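Local coordinates for protein glycosyl hydrolase, family 8 (Clostridium perfringens, PDB 3REN) that acts as an alpha-amylase, probably hydrolysing alpha-linked glucans such as starch, and is built on an (alpha/alpha)6-barrel, at residues S62-L67 with V333-N338; S282-S287 with N338-L343. All coordinates share one frame; numbering follows the deposited sequence.

Interaction 1 of 2, residues S62-L67 with V333-N338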
ATOM      1  N   SER A  62      -4.938  -8.660  -5.862  1.00  9.05           N
ATOM      2  CA  SER A  62      -3.946  -7.989  -6.711  1.00 11.06           C
ATOM      3  C   SER A  62      -3.222  -6.915  -5.916  1.00 11.33           C
ATOM      4  O   SER A  62      -2.130  -6.446  -6.321  1.00 10.70           O
ATOM      5  CB  SER A  62      -4.583  -7.376  -7.956  1.00 10.82           C
ATOM      6  OG  SER A  62      -5.641  -6.472  -7.583  1.00 12.13           O
ATOM      7  N   GLU A  63      -3.840  -6.511  -4.800  1.00 10.87           N
ATOM      8  CA  GLU A  63      -3.146  -5.704  -3.791  1.00 11.87           C
ATOM      9  C   GLU A  63      -1.842  -6.399  -3.359  1.00 11.69           C
ATOM     10  O   GLU A  63      -0.787  -5.766  -3.383  1.00 10.32           O
ATOM     11  CB  GLU A  63      -4.040  -5.425  -2.566  1.00 10.88           C
ATOM     12  CG  GLU A  63      -3.353  -4.729  -1.350  1.00 15.29           C
ATOM     13  CD  GLU A  63      -4.318  -4.683  -0.140  1.00 17.26           C
ATOM     14  OE1 GLU A  63      -4.388  -5.695   0.627  1.00 15.82           O
ATOM     15  OE2 GLU A  63      -5.051  -3.661  -0.002  1.00 18.36           O
ATOM     16  N   SER A  64      -1.956  -7.657  -2.923  1.00 12.03           N
ATOM     17  CA  SER A  64      -0.809  -8.446  -2.453  1.00 13.15           C
ATOM     18  C   SER A  64       0.230  -8.599  -3.550  1.00 13.47           C
ATOM     19  O   SER A  64       1.434  -8.375  -3.337  1.00 12.61           O
ATOM     20  CB  SER A  64      -1.264  -9.844  -2.016  1.00 13.47           C
ATOM     21  OG  SER A  64      -2.247  -9.726  -1.006  1.00 14.27           O
ATOM     22  N   GLU A  65      -0.242  -8.966  -4.749  1.00 12.48           N
ATOM     23  CA  GLU A  65       0.649  -9.128  -5.884  1.00 12.19           C
ATOM     24  C   GLU A  65       1.411  -7.854  -6.259  1.00 11.48           C
ATOM     25  O   GLU A  65       2.604  -7.924  -6.539  1.00 10.70           O
ATOM     26  CB  GLU A  65      -0.117  -9.673  -7.096  1.00 11.84           C
ATOM     27  CG  GLU A  65      -0.635 -11.074  -6.827  1.00 14.77           C
ATOM     28  CD  GLU A  65       0.497 -12.056  -6.425  1.00 16.40           C
ATOM     29  OE1 GLU A  65       1.565 -12.035  -7.071  1.00 15.84           O
ATOM     30  OE2 GLU A  65       0.327 -12.833  -5.472  1.00 13.83           O
ATOM     31  N   GLY A  66       0.708  -6.714  -6.277  1.00 10.75           N
ATOM     32  CA  GLY A  66       1.304  -5.416  -6.570  1.00 10.44           C
ATOM     33  C   GLY A  66       2.371  -5.063  -5.559  1.00 10.42           C
ATOM     34  O   GLY A  66       3.418  -4.557  -5.929  1.00 10.52           O
ATOM     35  N   LEU A  67       2.111  -5.326  -4.279  1.00 10.23           N
ATOM     36  CA  LEU A  67       3.106  -5.090  -3.228  1.00 10.92           C
ATOM     37  C   LEU A  67       4.378  -5.903  -3.444  1.00 10.47           C
ATOM     38  O   LEU A  67       5.480  -5.394  -3.304  1.00  9.87           O
ATOM     39  CB  LEU A  67       2.510  -5.328  -1.817  1.00 10.72           C
ATOM     40  CG  LEU A  67       1.486  -4.249  -1.350  1.00 11.79           C
ATOM     41  CD1 LEU A  67       0.684  -4.674  -0.068  1.00  9.02           C
ATOM     42  CD2 LEU A  67       2.183  -2.908  -1.129  1.00  7.02           C
ATOM     43  N   VAL A 333      -3.617 -13.847  10.555  1.00 15.13           N
ATOM     44  CA  VAL A 333      -2.511 -13.180   9.864  1.00 14.17           C
ATOM     45  C   VAL A 333      -3.126 -12.435   8.669  1.00 14.68           C
ATOM     46  O   VAL A 333      -4.005 -13.001   8.024  1.00 15.39           O
ATOM     47  CB  VAL A 333      -1.449 -14.202   9.347  1.00 14.37           C
ATOM     48  CG1 VAL A 333      -0.418 -13.544   8.398  1.00 12.11           C
ATOM     49  CG2 VAL A 333      -0.700 -14.874  10.498  1.00 13.06           C
ATOM     50  N   TYR A 334      -2.683 -11.210   8.404  1.00 13.80           N
ATOM     51  CA  TYR A 334      -3.089 -10.453   7.229  1.00 15.61           C
ATOM     52  C   TYR A 334      -1.907 -10.188   6.314  1.00 15.27           C
ATOM     53  O   TYR A 334      -0.936  -9.565   6.738  1.00 16.33           O
ATOM     54  CB  TYR A 334      -3.785  -9.111   7.623  1.00 16.36           C
ATOM     55  CG  TYR A 334      -5.195  -9.387   8.070  1.00 21.74           C
ATOM     56  CD1 TYR A 334      -5.468  -9.846   9.359  1.00 26.58           C
ATOM     57  CD2 TYR A 334      -6.258  -9.303   7.152  1.00 28.01           C
ATOM     58  CE1 TYR A 334      -6.784 -10.178   9.745  1.00 29.84           C
ATOM     59  CE2 TYR A 334      -7.563  -9.622   7.520  1.00 30.01           C
ATOM     60  CZ  TYR A 334      -7.816 -10.056   8.817  1.00 32.65           C
ATOM     61  OH  TYR A 334      -9.114 -10.368   9.169  1.00 35.98           O
ATOM     62  N   SER A 335      -2.005 -10.633   5.063  1.00 14.05           N
ATOM     63  CA  SER A 335      -0.929 -10.456   4.101  1.00 14.65           C
ATOM     64  C   SER A 335      -0.560  -8.989   4.012  1.00 13.67           C
ATOM     65  O   SER A 335       0.609  -8.621   3.914  1.00 11.73           O
ATOM     66  CB  SER A 335      -1.347 -10.998   2.718  1.00 14.55           C
ATOM     67  OG  SER A 335      -2.506 -10.302   2.234  1.00 20.02           O
ATOM     68  N   PHE A 336      -1.564  -8.135   4.029  1.00 13.76           N
ATOM     69  CA  PHE A 336      -1.298  -6.705   3.854  1.00 14.82           C
ATOM     70  C   PHE A 336      -0.265  -6.131   4.860  1.00 14.74           C
ATOM     71  O   PHE A 336       0.646  -5.377   4.470  1.00 13.48           O
ATOM     72  CB  PHE A 336      -2.611  -5.919   3.894  1.00 15.39           C
ATOM     73  CG  PHE A 336      -2.451  -4.449   3.643  1.00 14.96           C
ATOM     74  CD1 PHE A 336      -2.120  -3.977   2.377  1.00 16.71           C
ATOM     75  CD2 PHE A 336      -2.687  -3.530   4.675  1.00 17.40           C
ATOM     76  CE1 PHE A 336      -1.996  -2.594   2.128  1.00 19.47           C
ATOM     77  CE2 PHE A 336      -2.572  -2.159   4.455  1.00 18.19           C
ATOM     78  CZ  PHE A 336      -2.220  -1.672   3.194  1.00 19.25           C
ATOM     79  N   ASP A 337      -0.390  -6.499   6.135  1.00 14.76           N
ATOM     80  CA  ASP A 337       0.570  -6.026   7.137  1.00 15.38           C
ATOM     81  C   ASP A 337       1.947  -6.604   6.951  1.00 14.89           C
ATOM     82  O   ASP A 337       2.934  -5.901   7.123  1.00 15.48           O
ATOM     83  CB  ASP A 337       0.078  -6.306   8.549  1.00 16.01           C
ATOM     84  CG  ASP A 337      -1.065  -5.388   8.946  1.00 19.40           C
ATOM     85  OD1 ASP A 337      -1.075  -4.217   8.499  1.00 19.51           O
ATOM     86  OD2 ASP A 337      -1.955  -5.854   9.665  1.00 20.32           O
ATOM     87  N   ASN A 338       1.999  -7.883   6.584  1.00 14.28           N
ATOM     88  CA  ASN A 338       3.252  -8.561   6.320  1.00 13.73           C
ATOM     89  C   ASN A 338       4.013  -8.002   5.116  1.00 13.00           C
ATOM     90  O   ASN A 338       5.231  -7.792   5.192  1.00 11.96           O
ATOM     91  CB  ASN A 338       3.034 -10.075   6.222  1.00 13.04           C
ATOM     92  CG  ASN A 338       2.750 -10.689   7.585  1.00 13.25           C
ATOM     93  OD1 ASN A 338       3.670 -11.120   8.258  1.00 10.02           O
ATOM     94  ND2 ASN A 338       1.471 -10.680   8.017  1.00  9.24           N
TER
HETATM   95  O   HOH W   1      -2.445  -7.816   0.884  1.00 12.98           O
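Glu63 reaches from the first turn of helix 62-74 to the ring of Phe336; the two side chains cross at about a right angle, with the carboxylate plane turned 36° from that of the ring. With CG anti to the backbone N (chi1 173°) and the chain extended beyond it, the acid spans the gap between the helices, and Glu63 OE1 comes to 3.3 Å from Phe336 CD1. A glutamate suits this place because its long chain carries the carboxylate to the border of the ring, where Glu63 OE1 also accepts a hydrogen bond of 2.9 Å from water 1. The same water binds two small hydroxyls, Ser64 OG at 2.7 Å and Ser335 OG at 2.8 Å, and so joins both segments through two short side chains that leave room for it between the helices. In the (alpha/alpha)6-barrel, this contact sets the N-terminal turn of helix 62-74 against that of helix 335-346, the last helix of the chain. Ser335 OG has a further, weak hydrogen bond to Thr43 O, which ties the start of the last helix to the chain ahead of helix 62-74. Further along, Leu67 supplies the apolar part of the contact: its CD1 methyl packs 3.8 Å from Phe336 CD1, obliquely to the ring. Phe336, with CG anti to its own nitrogen (chi1 -177°), extends its ring so that the CD1 corner meets both this methyl and the Glu63 carboxylate.

Interaction 2 of 2, residues S282-S287 with N338-L343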
ATOM      1  N   SER A 282      -0.576  -1.033  14.268  1.00 16.15           N
ATOM      2  CA  SER A 282      -0.573  -1.851  13.049  1.00 16.07           C
ATOM      3  C   SER A 282       0.816  -1.849  12.413  1.00 14.10           C
ATOM      4  O   SER A 282       1.406  -0.806  12.272  1.00 14.02           O
ATOM      5  CB  SER A 282      -1.617  -1.230  12.085  1.00 16.39           C
ATOM      6  OG  SER A 282      -1.335  -1.477  10.732  1.00 18.83           O
ATOM      7  N   PRO A 283       1.341  -3.017  12.000  1.00 13.33           N
ATOM      8  CA  PRO A 283       2.595  -3.004  11.224  1.00 12.31           C
ATOM      9  C   PRO A 283       2.527  -2.107   9.962  1.00 11.78           C
ATOM     10  O   PRO A 283       3.545  -1.587   9.544  1.00 11.56           O
ATOM     11  CB  PRO A 283       2.753  -4.474  10.788  1.00 12.68           C
ATOM     12  CG  PRO A 283       1.928  -5.253  11.816  1.00 13.91           C
ATOM     13  CD  PRO A 283       0.783  -4.378  12.157  1.00 13.49           C
ATOM     14  N   SER A 284       1.344  -1.938   9.363  1.00 10.34           N
ATOM     15  CA  SER A 284       1.212  -1.106   8.146  1.00 11.14           C
ATOM     16  C   SER A 284       1.424   0.373   8.427  1.00 10.71           C
ATOM     17  O   SER A 284       1.978   1.100   7.596  1.00 11.67           O
ATOM     18  CB  SER A 284      -0.149  -1.329   7.492  1.00 10.59           C
ATOM     19  OG  SER A 284      -0.185  -2.627   6.954  1.00 16.13           O
ATOM     20  N   ILE A 285       0.961   0.822   9.590  1.00 10.95           N
ATOM     21  CA  ILE A 285       1.208   2.189  10.047  0.50 11.22           C
ATOM     22  C   ILE A 285       2.707   2.399  10.202  1.00 11.22           C
ATOM     23  O   ILE A 285       3.288   3.330   9.616  1.00 11.38           O
ATOM     24  CB  ILE A 285       0.575   2.421  11.403  0.50 11.20           C
ATOM     25  CG1 ILE A 285      -0.934   2.255  11.306  0.50 11.92           C
ATOM     26  CG2 ILE A 285       0.974   3.810  11.967  0.50 10.27           C
ATOM     27  CD1 ILE A 285      -1.595   3.423  10.750  0.50 12.09           C
ATOM     28  N   TYR A 286       3.340   1.526  11.007  1.00 11.18           N
ATOM     29  CA  TYR A 286       4.801   1.660  11.239  1.00 11.75           C
ATOM     30  C   TYR A 286       5.629   1.546   9.969  1.00 11.59           C
ATOM     31  O   TYR A 286       6.602   2.278   9.801  1.00 11.94           O
ATOM     32  CB  TYR A 286       5.293   0.675  12.307  1.00 10.78           C
ATOM     33  CG  TYR A 286       4.783   1.042  13.691  1.00 11.54           C
ATOM     34  CD1 TYR A 286       4.961   2.338  14.196  1.00 11.49           C
ATOM     35  CD2 TYR A 286       4.097   0.116  14.468  1.00  8.09           C
ATOM     36  CE1 TYR A 286       4.492   2.712  15.468  1.00 10.67           C
ATOM     37  CE2 TYR A 286       3.617   0.468  15.760  1.00 11.54           C
ATOM     38  CZ  TYR A 286       3.826   1.770  16.241  1.00 13.04           C
ATOM     39  OH  TYR A 286       3.373   2.127  17.490  1.00 11.52           O
ATOM     40  N   SER A 287       5.227   0.634   9.078  1.00 11.14           N
ATOM     41  CA  SER A 287       5.842   0.520   7.748  1.00 12.29           C
ATOM     42  C   SER A 287       5.834   1.798   6.987  1.00 12.16           C
ATOM     43  O   SER A 287       6.864   2.184   6.441  1.00 12.66           O
ATOM     44  CB  SER A 287       5.151  -0.561   6.910  1.00 12.96           C
ATOM     45  OG  SER A 287       5.370  -1.833   7.497  1.00 16.11           O
ATOM     46  N   ASN A 338       1.999  -7.883   6.584  1.00 14.28           N
ATOM     47  CA  ASN A 338       3.252  -8.561   6.320  1.00 13.73           C
ATOM     48  C   ASN A 338       4.013  -8.002   5.116  1.00 13.00           C
ATOM     49  O   ASN A 338       5.231  -7.792   5.192  1.00 11.96           O
ATOM     50  CB  ASN A 338       3.034 -10.075   6.222  1.00 13.04           C
ATOM     51  CG  ASN A 338       2.750 -10.689   7.585  1.00 13.25           C
ATOM     52  OD1 ASN A 338       3.670 -11.120   8.258  1.00 10.02           O
ATOM     53  ND2 ASN A 338       1.471 -10.680   8.017  1.00  9.24           N
ATOM     54  N   LEU A 339       3.293  -7.734   4.024  1.00 12.18           N
ATOM     55  CA  LEU A 339       3.927  -7.157   2.828  1.00 12.21           C
ATOM     56  C   LEU A 339       4.420  -5.717   3.033  1.00 12.61           C
ATOM     57  O   LEU A 339       5.494  -5.329   2.505  1.00 10.96           O
ATOM     58  CB  LEU A 339       2.988  -7.248   1.619  1.00 11.96           C
ATOM     59  CG  LEU A 339       2.774  -8.675   1.138  1.00 10.80           C
ATOM     60  CD1 LEU A 339       1.406  -8.738   0.381  1.00  9.43           C
ATOM     61  CD2 LEU A 339       4.023  -9.149   0.271  1.00 10.83           C
ATOM     62  N   ASN A 340       3.648  -4.919   3.778  1.00 11.24           N
ATOM     63  CA  ASN A 340       4.070  -3.537   4.040  1.00 11.88           C
ATOM     64  C   ASN A 340       5.329  -3.557   4.912  1.00 11.47           C
ATOM     65  O   ASN A 340       6.292  -2.833   4.634  1.00 10.75           O
ATOM     66  CB  ASN A 340       2.940  -2.717   4.680  1.00 11.92           C
ATOM     67  CG  ASN A 340       1.920  -2.230   3.655  1.00 14.67           C
ATOM     68  OD1 ASN A 340       2.289  -1.869   2.539  1.00 18.28           O
ATOM     69  ND2 ASN A 340       0.641  -2.220   4.025  1.00 16.61           N
ATOM     70  N   ALA A 341       5.347  -4.455   5.901  1.00 10.43           N
ATOM     71  CA  ALA A 341       6.540  -4.646   6.753  1.00 11.30           C
ATOM     72  C   ALA A 341       7.755  -5.071   5.930  1.00 10.34           C
ATOM     73  O   ALA A 341       8.872  -4.661   6.218  1.00 12.73           O
ATOM     74  CB  ALA A 341       6.271  -5.692   7.844  1.00  9.23           C
ATOM     75  N   LEU A 342       7.536  -5.905   4.917  1.00 10.90           N
ATOM     76  CA  LEU A 342       8.641  -6.340   4.060  1.00 11.00           C
ATOM     77  C   LEU A 342       9.237  -5.160   3.303  1.00 11.48           C
ATOM     78  O   LEU A 342      10.455  -4.990   3.269  1.00 12.21           O
ATOM     79  CB  LEU A 342       8.187  -7.505   3.145  1.00 11.28           C
ATOM     80  CG  LEU A 342       9.232  -8.112   2.228  1.00 11.06           C
ATOM     81  CD1 LEU A 342      10.249  -8.914   3.027  1.00  9.62           C
ATOM     82  CD2 LEU A 342       8.551  -8.980   1.156  1.00 13.46           C
ATOM     83  N   LEU A 343       8.391  -4.299   2.737  1.00 11.19           N
ATOM     84  CA  LEU A 343       8.869  -3.041   2.159  1.00 11.40           C
ATOM     85  C   LEU A 343       9.679  -2.150   3.121  1.00 11.23           C
ATOM     86  O   LEU A 343      10.692  -1.566   2.707  1.00 10.81           O
ATOM     87  CB  LEU A 343       7.719  -2.238   1.521  1.00 10.96           C
ATOM     88  CG  LEU A 343       7.069  -2.974   0.331  1.00 13.97           C
ATOM     89  CD1 LEU A 343       5.794  -2.325  -0.135  1.00 13.20           C
ATOM     90  CD2 LEU A 343       8.029  -3.091  -0.908  1.00 12.63           C
TER
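Ser287 presses directly onto the backbone of helix 335-346, in the tight part of the contact. Its OG lies 3.1 Å from Asn340 C, and its CB is 3.4 Å from Asn340 O. The hydroxyl is turned back by its first torsion (chi1 -66°) to donate 2.8 Å to Pro283 O, an acceptor that Ser287 N reaches from the other face of the carbonyl plane. A serine fits here because it is small and satisfies its buried hydroxyl within its own helix; beside it Ala341 offers just a methyl, with CB 4.0 Å from Ser287 OG. Equally buried, Asn340 ND2 donates to Ser284 OG over 3.1 Å, nearly straight at 165° and with Ser284 OG close to the plane of the Asn340 amide, while Asp337 also bonds that hydroxyl. The fit is looser at partly exposed Pro283, suited to a helix's first turn because it needs no N-H; its side chain makes no closer approach than 4.7 Å. The axes of the two short helical segments approach to 8.2 Å, 23° from parallel, a close pairing through two serines and an alanine, with an asparagine bonded across, that joins two helices of the (alpha/alpha)6-barrel.

In the fold
After helix 21-33 and a few short strands the chain enters helix 62-74, whose opening turn waits for a partner until the last helix, 335-346, arrives; interaction 1 thus closes a loop of 265 residues holding much of the barrel. Helix 283-296 comes late within that loop, and interaction 2 closes a shorter one of 50 residues, which includes helix 299-312. Because the last helix meets helix 62-74 before it meets helix 283-296, the two closures cross rather than nest. Asn338 belongs to both segments of the last helix, and Asp337 and Ser284 also meet, probably by a hydrogen bond. Helix 335-346 therefore links an early helix with a late one.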